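PDB 5DYN: putative peptidase, which is a clostripain-family cysteine protease that probably cleaves and thereby activates the Bacteroides fragilis toxin. Local coordinates for residues S226-T230 with E231-V235; V40-A43 with L44-C47; S236-A239 with D240-W243. All blocks are in the same frame, centred on the assembly; numbering follows the deposited sequence.

Contact 1: residues S226-T230 with E231-V235. With NA (sodium ion), chain G.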
ATOM      1  N   SER B 226     -20.997   0.098  -3.242  1.00 35.84           N
ATOM      2  CA  SER B 226     -19.844  -0.762  -2.981  1.00 35.45           C
ATOM      3  C   SER B 226     -19.089  -0.344  -1.724  1.00 33.63           C
ATOM      4  O   SER B 226     -18.553  -1.183  -1.006  1.00 34.61           O
ATOM      5  CB  SER B 226     -18.887  -0.751  -4.172  1.00 32.66           C
ATOM      6  OG  SER B 226     -19.523  -1.214  -5.347  1.00 42.17           O
ATOM      7  N   TYR B 227     -19.050   0.958  -1.465  1.00 35.82           N
ATOM      8  CA  TYR B 227     -18.332   1.492  -0.315  1.00 33.20           C
ATOM      9  C   TYR B 227     -18.980   1.053   0.994  1.00 35.30           C
ATOM     10  O   TYR B 227     -18.330   1.023   2.038  1.00 39.17           O
ATOM     11  CB  TYR B 227     -18.269   3.019  -0.388  1.00 34.14           C
ATOM     12  CG  TYR B 227     -17.293   3.649   0.580  1.00 26.83           C
ATOM     13  CD1 TYR B 227     -15.945   3.329   0.539  1.00 24.65           C
ATOM     14  CD2 TYR B 227     -17.718   4.578   1.523  1.00 28.14           C
ATOM     15  CE1 TYR B 227     -15.047   3.903   1.414  1.00 26.74           C
ATOM     16  CE2 TYR B 227     -16.824   5.161   2.405  1.00 25.78           C
ATOM     17  CZ  TYR B 227     -15.488   4.818   2.344  1.00 29.95           C
ATOM     18  OH  TYR B 227     -14.583   5.390   3.210  1.00 29.48           O
ATOM     19  N   GLN B 228     -20.262   0.702   0.936  1.00 31.05           N
ATOM     20  CA  GLN B 228     -20.966   0.218   2.118  1.00 35.20           C
ATOM     21  C   GLN B 228     -20.501  -1.181   2.522  1.00 37.71           C
ATOM     22  O   GLN B 228     -20.912  -1.705   3.556  1.00 37.07           O
ATOM     23  CB  GLN B 228     -22.475   0.211   1.879  1.00 33.74           C
ATOM     24  CG  GLN B 228     -23.031   1.552   1.449  1.00 34.13           C
ATOM     25  CD  GLN B 228     -24.542   1.541   1.342  1.00 37.32           C
ATOM     26  OE1 GLN B 228     -25.097   1.471   0.246  1.00 38.30           O
ATOM     27  NE2 GLN B 228     -25.217   1.614   2.483  1.00 31.38           N
ATOM     28  N   GLN B 229     -19.638  -1.778   1.702  1.00 38.84           N
ATOM     29  CA  GLN B 229     -19.113  -3.110   1.975  1.00 38.42           C
ATOM     30  C   GLN B 229     -17.806  -3.050   2.754  1.00 33.68           C
ATOM     31  O   GLN B 229     -17.400  -4.036   3.369  1.00 35.73           O
ATOM     32  CB  GLN B 229     -18.906  -3.881   0.671  1.00 34.69           C
ATOM     33  CG  GLN B 229     -20.140  -3.935  -0.208  1.00 43.04           C
ATOM     34  CD  GLN B 229     -19.887  -4.641  -1.525  1.00 45.91           C
ATOM     35  OE1 GLN B 229     -18.779  -5.105  -1.791  1.00 49.26           O
ATOM     36  NE2 GLN B 229     -20.918  -4.724  -2.359  1.00 43.38           N
ATOM     37  N   THR B 230     -17.144  -1.899   2.726  1.00 31.07           N
ATOM     38  CA  THR B 230     -15.895  -1.743   3.463  1.00 31.89           C
ATOM     39  C   THR B 230     -16.176  -1.727   4.961  1.00 35.00           C
ATOM     40  O   THR B 230     -17.233  -1.269   5.397  1.00 36.49           O
ATOM     41  CB  THR B 230     -15.143  -0.456   3.059  1.00 30.50           C
ATOM     42  OG1 THR B 230     -15.894   0.694   3.461  1.00 34.14           O
ATOM     43  CG2 THR B 230     -14.934  -0.411   1.563  1.00 24.73           C
ATOM     44  N   GLU B 231     -15.237  -2.239   5.750  1.00 34.43           N
ATOM     45  CA  GLU B 231     -15.393  -2.259   7.198  0.53 35.17           C
ATOM     46  C   GLU B 231     -15.222  -0.858   7.782  1.00 36.35           C
ATOM     47  O   GLU B 231     -15.776  -0.539   8.834  1.00 37.59           O
ATOM     48  CB  GLU B 231     -14.392  -3.227   7.832  0.53 35.87           C
ATOM     49  CG  GLU B 231     -14.450  -4.641   7.267  0.53 38.20           C
ATOM     50  CD  GLU B 231     -15.809  -5.295   7.447  0.53 36.95           C
ATOM     51  OE1 GLU B 231     -16.513  -4.960   8.422  0.53 37.44           O
ATOM     52  OE2 GLU B 231     -16.174  -6.147   6.611  0.53 41.86           O
ATOM     53  N   TRP B 232     -14.451  -0.024   7.092  1.00 35.16           N
ATOM     54  CA  TRP B 232     -14.254   1.352   7.530  1.00 31.14           C
ATOM     55  C   TRP B 232     -15.569   2.121   7.477  1.00 29.21           C
ATOM     56  O   TRP B 232     -15.877   2.887   8.381  1.00 34.36           O
ATOM     57  CB  TRP B 232     -13.196   2.054   6.679  1.00 31.56           C
ATOM     58  CG  TRP B 232     -13.124   3.530   6.925  1.00 29.67           C
ATOM     59  CD1 TRP B 232     -13.644   4.517   6.138  1.00 25.27           C
ATOM     60  CD2 TRP B 232     -12.507   4.188   8.038  1.00 33.52           C
ATOM     61  NE1 TRP B 232     -13.382   5.748   6.687  1.00 30.02           N
ATOM     62  CE2 TRP B 232     -12.685   5.576   7.854  1.00 28.97           C
ATOM     63  CE3 TRP B 232     -11.816   3.741   9.170  1.00 30.48           C
ATOM     64  CZ2 TRP B 232     -12.201   6.519   8.761  1.00 29.04           C
ATOM     65  CZ3 TRP B 232     -11.336   4.680  10.070  1.00 30.89           C
ATOM     66  CH2 TRP B 232     -11.530   6.053   9.859  1.00 34.43           C
ATOM     67  N   TYR B 233     -16.340   1.901   6.419  1.00 29.22           N
ATOM     68  CA  TYR B 233     -17.656   2.519   6.277  1.00 33.68           C
ATOM     69  C   TYR B 233     -18.534   2.266   7.501  1.00 36.70           C
ATOM     70  O   TYR B 233     -19.185   3.179   8.007  1.00 33.59           O
ATOM     71  CB  TYR B 233     -18.354   1.993   5.018  1.00 32.19           C
ATOM     72  CG  TYR B 233     -19.844   2.258   4.971  1.00 31.51           C
ATOM     73  CD1 TYR B 233     -20.345   3.442   4.443  1.00 33.62           C
ATOM     74  CD2 TYR B 233     -20.753   1.319   5.451  1.00 34.40           C
ATOM     75  CE1 TYR B 233     -21.705   3.686   4.399  1.00 34.33           C
ATOM     76  CE2 TYR B 233     -22.112   1.555   5.415  1.00 26.77           C
ATOM     77  CZ  TYR B 233     -22.582   2.737   4.887  1.00 36.35           C
ATOM     78  OH  TYR B 233     -23.937   2.968   4.850  1.00 35.68           O
ATOM     79  N   LYS B 234     -18.539   1.023   7.968  1.00 36.43           N
ATOM     80  CA  LYS B 234     -19.406   0.609   9.069  1.00 37.71           C
ATOM     81  C   LYS B 234     -19.060   1.299  10.391  1.00 40.30           C
ATOM     82  O   LYS B 234     -19.926   1.475  11.248  1.00 35.14           O
ATOM     83  CB  LYS B 234     -19.339  -0.913   9.235  1.00 31.85           C
ATOM     84  CG  LYS B 234     -19.807  -1.679   8.001  1.00 36.25           C
ATOM     85  CD  LYS B 234     -19.413  -3.147   8.050  1.00 43.95           C
ATOM     86  CE  LYS B 234     -19.766  -3.853   6.744  1.00 47.34           C
ATOM     87  NZ  LYS B 234     -19.139  -5.204   6.646  1.00 47.35           N
ATOM     88  N   VAL B 235     -17.803   1.703  10.547  1.00 38.62           N
ATOM     89  CA  VAL B 235     -17.342   2.271  11.812  1.00 36.17           C
ATOM     90  C   VAL B 235     -16.941   3.742  11.717  1.00 33.38           C
ATOM     91  O   VAL B 235     -16.653   4.372  12.732  1.00 36.37           O
ATOM     92  CB  VAL B 235     -16.139   1.476  12.377  1.00 38.07           C
ATOM     93  CG1 VAL B 235     -16.556   0.058  12.732  1.00 26.58           C
ATOM     94  CG2 VAL B 235     -14.988   1.468  11.380  1.00 32.69           C
TER
HETATM   95 NA    NA G 402     -13.927   7.536   4.820  1.00 40.09          NA

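Contact 2: residues V40-A43 with L44-C47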
ATOM      1  N   VAL B  40      -8.064   0.625   3.554  1.00 28.26           N
ATOM      2  CA  VAL B  40      -7.155  -0.511   3.483  1.00 25.72           C
ATOM      3  C   VAL B  40      -6.422  -0.664   4.810  1.00 30.69           C
ATOM      4  O   VAL B  40      -6.265  -1.774   5.322  1.00 34.22           O
ATOM      5  CB  VAL B  40      -6.143  -0.352   2.337  1.00 26.20           C
ATOM      6  CG1 VAL B  40      -5.189  -1.537   2.296  1.00 24.50           C
ATOM      7  CG2 VAL B  40      -6.878  -0.201   1.011  1.00 24.43           C
ATOM      8  N   ALA B  41      -5.988   0.463   5.365  1.00 32.80           N
ATOM      9  CA  ALA B  41      -5.334   0.480   6.666  1.00 33.19           C
ATOM     10  C   ALA B  41      -6.228  -0.131   7.737  1.00 31.86           C
ATOM     11  O   ALA B  41      -5.776  -0.949   8.538  1.00 35.68           O
ATOM     12  CB  ALA B  41      -4.947   1.899   7.048  1.00 29.39           C
ATOM     13  N   TYR B  42      -7.498   0.258   7.750  1.00 28.91           N
ATOM     14  CA  TYR B  42      -8.416  -0.259   8.756  1.00 32.11           C
ATOM     15  C   TYR B  42      -8.700  -1.738   8.528  1.00 31.97           C
ATOM     16  O   TYR B  42      -8.728  -2.518   9.475  1.00 35.20           O
ATOM     17  CB  TYR B  42      -9.732   0.526   8.773  1.00 31.59           C
ATOM     18  CG  TYR B  42     -10.646   0.100   9.905  1.00 35.46           C
ATOM     19  CD1 TYR B  42     -10.524   0.660  11.170  1.00 37.28           C
ATOM     20  CD2 TYR B  42     -11.614  -0.878   9.714  1.00 31.66           C
ATOM     21  CE1 TYR B  42     -11.348   0.265  12.211  1.00 33.86           C
ATOM     22  CE2 TYR B  42     -12.440  -1.280  10.748  1.00 38.54           C
ATOM     23  CZ  TYR B  42     -12.302  -0.707  11.995  1.00 41.59           C
ATOM     24  OH  TYR B  42     -13.125  -1.106  13.026  1.00 48.68           O
ATOM     25  N   ALA B  43      -8.916  -2.121   7.275  1.00 31.74           N
ATOM     26  CA  ALA B  43      -9.237  -3.509   6.959  1.00 33.43           C
ATOM     27  C   ALA B  43      -8.094  -4.456   7.333  1.00 38.86           C
ATOM     28  O   ALA B  43      -8.328  -5.626   7.634  1.00 39.79           O
ATOM     29  CB  ALA B  43      -9.578  -3.652   5.484  1.00 22.91           C
ATOM     30  N   LEU B  44      -6.865  -3.946   7.324  1.00 32.82           N
ATOM     31  CA  LEU B  44      -5.696  -4.779   7.590  1.00 36.15           C
ATOM     32  C   LEU B  44      -5.009  -4.420   8.905  1.00 37.97           C
ATOM     33  O   LEU B  44      -3.851  -4.779   9.117  1.00 40.31           O
ATOM     34  CB  LEU B  44      -4.686  -4.667   6.443  1.00 33.27           C
ATOM     35  CG  LEU B  44      -5.158  -5.070   5.043  1.00 35.37           C
ATOM     36  CD1 LEU B  44      -4.015  -4.984   4.041  1.00 30.94           C
ATOM     37  CD2 LEU B  44      -5.762  -6.464   5.054  1.00 31.55           C
ATOM     38  N   ARG B  45      -5.722  -3.721   9.784  1.00 32.00           N
ATOM     39  CA  ARG B  45      -5.132  -3.238  11.031  1.00 37.27           C
ATOM     40  C   ARG B  45      -4.686  -4.384  11.942  1.00 35.83           C
ATOM     41  O   ARG B  45      -3.795  -4.213  12.776  1.00 39.00           O
ATOM     42  CB  ARG B  45      -6.121  -2.332  11.774  1.00 34.01           C
ATOM     43  CG  ARG B  45      -7.312  -3.070  12.367  1.00 36.86           C
ATOM     44  CD  ARG B  45      -8.439  -2.122  12.726  1.00 35.36           C
ATOM     45  NE  ARG B  45      -9.561  -2.819  13.348  1.00 30.83           N
ATOM     46  CZ  ARG B  45     -10.456  -3.540  12.683  1.00 36.42           C
ATOM     47  NH1 ARG B  45     -10.366  -3.667  11.366  1.00 30.45           N
ATOM     48  NH2 ARG B  45     -11.445  -4.137  13.333  1.00 35.00           N
ATOM     49  N   ASP B  46      -5.299  -5.550  11.769  1.00 33.51           N
ATOM     50  CA  ASP B  46      -5.020  -6.703  12.618  1.00 36.65           C
ATOM     51  C   ASP B  46      -3.956  -7.619  12.021  1.00 42.86           C
ATOM     52  O   ASP B  46      -3.639  -8.662  12.592  1.00 44.16           O
ATOM     53  CB  ASP B  46      -6.304  -7.498  12.866  1.00 37.60           C
ATOM     54  CG  ASP B  46      -6.967  -7.952  11.577  1.00 49.81           C
ATOM     55  OD1 ASP B  46      -6.980  -7.171  10.602  1.00 50.55           O
ATOM     56  OD2 ASP B  46      -7.478  -9.092  11.539  1.00 55.19           O
ATOM     57  N   CYS B  47      -3.404  -7.224  10.877  1.00 49.43           N
ATOM     58  CA  CYS B  47      -2.425  -8.051  10.176  1.00 42.55           C
ATOM     59  C   CYS B  47      -0.997  -7.624  10.459  1.00 40.61           C
ATOM     60  O   CYS B  47      -0.059  -8.397  10.265  1.00 45.84           O
ATOM     61  CB  CYS B  47      -2.676  -8.012   8.672  1.00 35.18           C
ATOM     62  SG  CYS B  47      -4.216  -8.787   8.188  1.00 38.18           S
TER

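Contact 3: residues S236-A239 with D240-W243. With NA (sodium ion), chain G.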
ATOM      1  N   SER B 236     -16.922   4.290  10.505  1.00 34.09           N
ATOM      2  CA  SER B 236     -16.448   5.658  10.305  1.00 33.85           C
ATOM      3  C   SER B 236     -17.516   6.705  10.592  1.00 38.26           C
ATOM      4  O   SER B 236     -17.196   7.868  10.831  1.00 37.80           O
ATOM      5  CB  SER B 236     -15.942   5.846   8.878  1.00 35.43           C
ATOM      6  OG  SER B 236     -16.960   5.538   7.942  1.00 37.35           O
ATOM      7  N   GLY B 237     -18.779   6.295  10.546  1.00 36.47           N
ATOM      8  CA  GLY B 237     -19.884   7.212  10.756  1.00 28.94           C
ATOM      9  C   GLY B 237     -20.623   7.536   9.470  1.00 33.24           C
ATOM     10  O   GLY B 237     -21.648   8.221   9.491  1.00 31.17           O
ATOM     11  N   TRP B 238     -20.098   7.046   8.350  1.00 32.96           N
ATOM     12  CA  TRP B 238     -20.703   7.282   7.041  1.00 33.89           C
ATOM     13  C   TRP B 238     -22.138   6.773   6.968  1.00 34.31           C
ATOM     14  O   TRP B 238     -22.977   7.372   6.293  1.00 36.43           O
ATOM     15  CB  TRP B 238     -19.870   6.625   5.933  1.00 34.64           C
ATOM     16  CG  TRP B 238     -18.799   7.512   5.374  1.00 35.53           C
ATOM     17  CD1 TRP B 238     -17.450   7.321   5.453  1.00 35.18           C
ATOM     18  CD2 TRP B 238     -18.988   8.734   4.650  1.00 33.58           C
ATOM     19  NE1 TRP B 238     -16.788   8.343   4.822  1.00 35.33           N
ATOM     20  CE2 TRP B 238     -17.708   9.226   4.321  1.00 36.75           C
ATOM     21  CE3 TRP B 238     -20.114   9.459   4.246  1.00 34.46           C
ATOM     22  CZ2 TRP B 238     -17.524  10.412   3.609  1.00 35.53           C
ATOM     23  CZ3 TRP B 238     -19.930  10.635   3.539  1.00 32.23           C
ATOM     24  CH2 TRP B 238     -18.644  11.101   3.231  1.00 32.34           C
ATOM     25  N   ALA B 239     -22.416   5.672   7.662  1.00 34.39           N
ATOM     26  CA  ALA B 239     -23.755   5.080   7.672  1.00 39.10           C
ATOM     27  C   ALA B 239     -24.792   6.034   8.260  1.00 38.03           C
ATOM     28  O   ALA B 239     -25.976   5.956   7.936  1.00 41.71           O
ATOM     29  CB  ALA B 239     -23.751   3.768   8.448  1.00 26.33           C
ATOM     30  N   ASP B 240     -24.337   6.939   9.120  1.00 37.22           N
ATOM     31  CA  ASP B 240     -25.231   7.873   9.792  1.00 34.96           C
ATOM     32  C   ASP B 240     -25.241   9.258   9.146  1.00 36.70           C
ATOM     33  O   ASP B 240     -25.836  10.189   9.686  1.00 40.44           O
ATOM     34  CB  ASP B 240     -24.846   7.992  11.268  1.00 38.30           C
ATOM     35  CG  ASP B 240     -24.962   6.673  12.006  1.00 47.73           C
ATOM     36  OD1 ASP B 240     -25.921   5.918  11.735  1.00 47.88           O
ATOM     37  OD2 ASP B 240     -24.091   6.386  12.856  1.00 58.78           O
ATOM     38  N   THR B 241     -24.578   9.399   8.001  1.00 39.91           N
ATOM     39  CA  THR B 241     -24.620  10.658   7.260  1.00 36.14           C
ATOM     40  C   THR B 241     -25.867  10.710   6.385  1.00 38.00           C
ATOM     41  O   THR B 241     -26.538   9.699   6.190  1.00 39.33           O
ATOM     42  CB  THR B 241     -23.372  10.859   6.367  1.00 36.17           C
ATOM     43  OG1 THR B 241     -23.311   9.825   5.378  1.00 40.12           O
ATOM     44  CG2 THR B 241     -22.097  10.847   7.196  1.00 30.88           C
ATOM     45  N   GLY B 242     -26.170  11.890   5.854  1.00 42.20           N
ATOM     46  CA  GLY B 242     -27.313  12.057   4.974  1.00 38.96           C
ATOM     47  C   GLY B 242     -27.164  11.305   3.664  1.00 40.96           C
ATOM     48  O   GLY B 242     -28.142  11.085   2.951  1.00 42.13           O
ATOM     49  N   TRP B 243     -25.934  10.914   3.347  1.00 45.13           N
ATOM     50  CA  TRP B 243     -25.653  10.165   2.127  1.00 42.54           C
ATOM     51  C   TRP B 243     -26.161   8.731   2.194  1.00 39.72           C
ATOM     52  O   TRP B 243     -26.460   8.128   1.164  1.00 42.10           O
ATOM     53  CB  TRP B 243     -24.148  10.162   1.837  1.00 39.59           C
ATOM     54  CG  TRP B 243     -23.715  11.243   0.903  1.00 40.07           C
ATOM     55  CD1 TRP B 243     -23.258  12.484   1.238  1.00 34.74           C
ATOM     56  CD2 TRP B 243     -23.704  11.183  -0.528  1.00 40.97           C
ATOM     57  NE1 TRP B 243     -22.963  13.200   0.105  1.00 35.17           N
ATOM     58  CE2 TRP B 243     -23.226  12.423  -0.993  1.00 39.17           C
ATOM     59  CE3 TRP B 243     -24.053  10.202  -1.461  1.00 41.09           C
ATOM     60  CZ2 TRP B 243     -23.087  12.708  -2.349  1.00 40.63           C
ATOM     61  CZ3 TRP B 243     -23.912  10.486  -2.807  1.00 39.25           C
ATOM     62  CH2 TRP B 243     -23.435  11.727  -3.238  1.00 40.54           C
TER
HETATM   63 NA    NA G 402     -13.927   7.536   4.820  1.00 40.09          NA

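Contact 1: residues S226-T230 with E231-V235
T230 OG1 works in both directions: it accepts from Y233 N at 3.2 Å, with an N-H...O angle of 150°, and donates to Y227 O at 2.8 Å, in the carbonyl plane. The first bond makes T230 the N-cap of helix 231-236. The second joins the backbone bond from T230 N on the same oxygen and helps close the type I turn from Y227 to T230. With OG1 held between its backbone N and carbonyl carbon (chi1 66°), T230 can serve both partners at once. The Y233 ring runs alongside Q228. Q228 CA sits over one ring face, 3.6 Å from the Y233 centroid, as a CH-pi contact; the extended chain then follows the ring outward until Q228 NE2 donates to Y233 OH at 3.0 Å, tilted from the amide plane. Y227 and W232 also point the same way, and both meet a bound sodium ion in the plane of their rings: Y227 OH lies 2.8 Å and W232 NE1 2.6 Å from the metal. T213 and W238 complete the sodium site. In the conformer described, K234 NZ lies 3.1 Å from E231 OE2, a weak salt bridge. W122 of the other chain meets the Y227 ring edge-to-face, while W232 packs between helix 38-43, at V38 and E39, and helix 119-127, at L122 and A123.

Contact 2: residues V40-A43 with L44-C47
Y42 O takes two hydrogen bonds from R45, one from each face of its carbonyl plane: R45 NH1 donates at 2.8 Å, with an N-H...O angle of 158°, and R45 N at 3.3 Å. The oxygen lies in the guanidinium plane, so the NH1 bond fixes how that group is turned. The R45 chain bends back at chi1 and then runs straight to NE, which brings it alongside Y42; the last torsion, about CD-NE (chi4 -77°), turns the guanidinium flat over one face of the Y42 ring, centres 3.8 Å apart and planes 11° from parallel, a stack that is also a cation-pi contact. R45 CD continues it as a CH-pi contact over the same ring. R45 NE is engaged by E120 in a salt bridge, which probably steadies the positive charge. At the helix end, L44 N is given to V40 O at 3.0 Å and more weakly to A41 O at 3.4 Å, while L44 O accepts from C47 N at 3.0 Å. D46 OD2 is satisfied by H16. V40 CG1 meets L44 CD1 at 4.0 Å. Residues 40-47 thus close helix 38-43 and lead towards strand 50-53: L44 packs on helix 12-18 at L15 and on strand 25-31 at L28 and F30, whereas Y42 rests on L119 and A123 of helix 119-127.

Contact 3: residues S236-A239 with D240-W243
D240 N opens the contact by donating to G237 O at 3.0 Å, from above the carbonyl plane, the three-residue spacing of the short 3-10 segment. G237 itself, with positive phi (107°), has just turned the chain out of helix 231-236. At T241 the bonding doubles. T241 N reaches W238 O at 3.1 Å, again from above the carbonyl plane, and T241 OG1 donates to the same oxygen at 2.6 Å from only 16° off that plane. A chi1 of 62° bends the hydroxyl back toward that carbonyl. The same OG1 lies at the edge of the W238 indole, 3.4 Å from W238 CE3, and the T241 methyl CG2 approaches G237 O. W243 follows: its backbone N gives T241 OG1 a weak bond at 3.5 Å, and its ring brings CD1 to 4.4 Å from W238 CZ3, at the edge of that indole. W243 NE1 is bonded to Q138 O and its ring meets F140. The two bonds from T241 hold the W238 carbonyl, and packing by T241 and W243 lines the benzo edge of its ring, leaving NE1 to face the bound sodium ion at 3.0 Å. An indole N-H offers a hydrogen rather than a lone pair, so W238, like W232, is probably a poor sodium ligand, and the identity assigned to this ion deserves caution.

Contacts 1 and 3 are neighbours on the C-terminal part of the chain, their centres about 10 Å apart, and they share one sodium ion. Contact 1 supplies two of the four atoms nearest the modelled ion, contact 3 supplies one, and T213 the last. Side-chain packing joins them further: Y233 CD1 lies 3.5 Å from W238 CB, and Y227 CE2 3.8 Å from W238 CD1. Contact 2, much earlier in sequence, backs contact 1 from the other side of helix 231-236, with V235 CG2 3.5 Å from Y42 CZ and W232 CE3 3.9 Å from Y42 CB. Contacts 2 and 3 do not touch, their nearest atoms being about 7 Å apart.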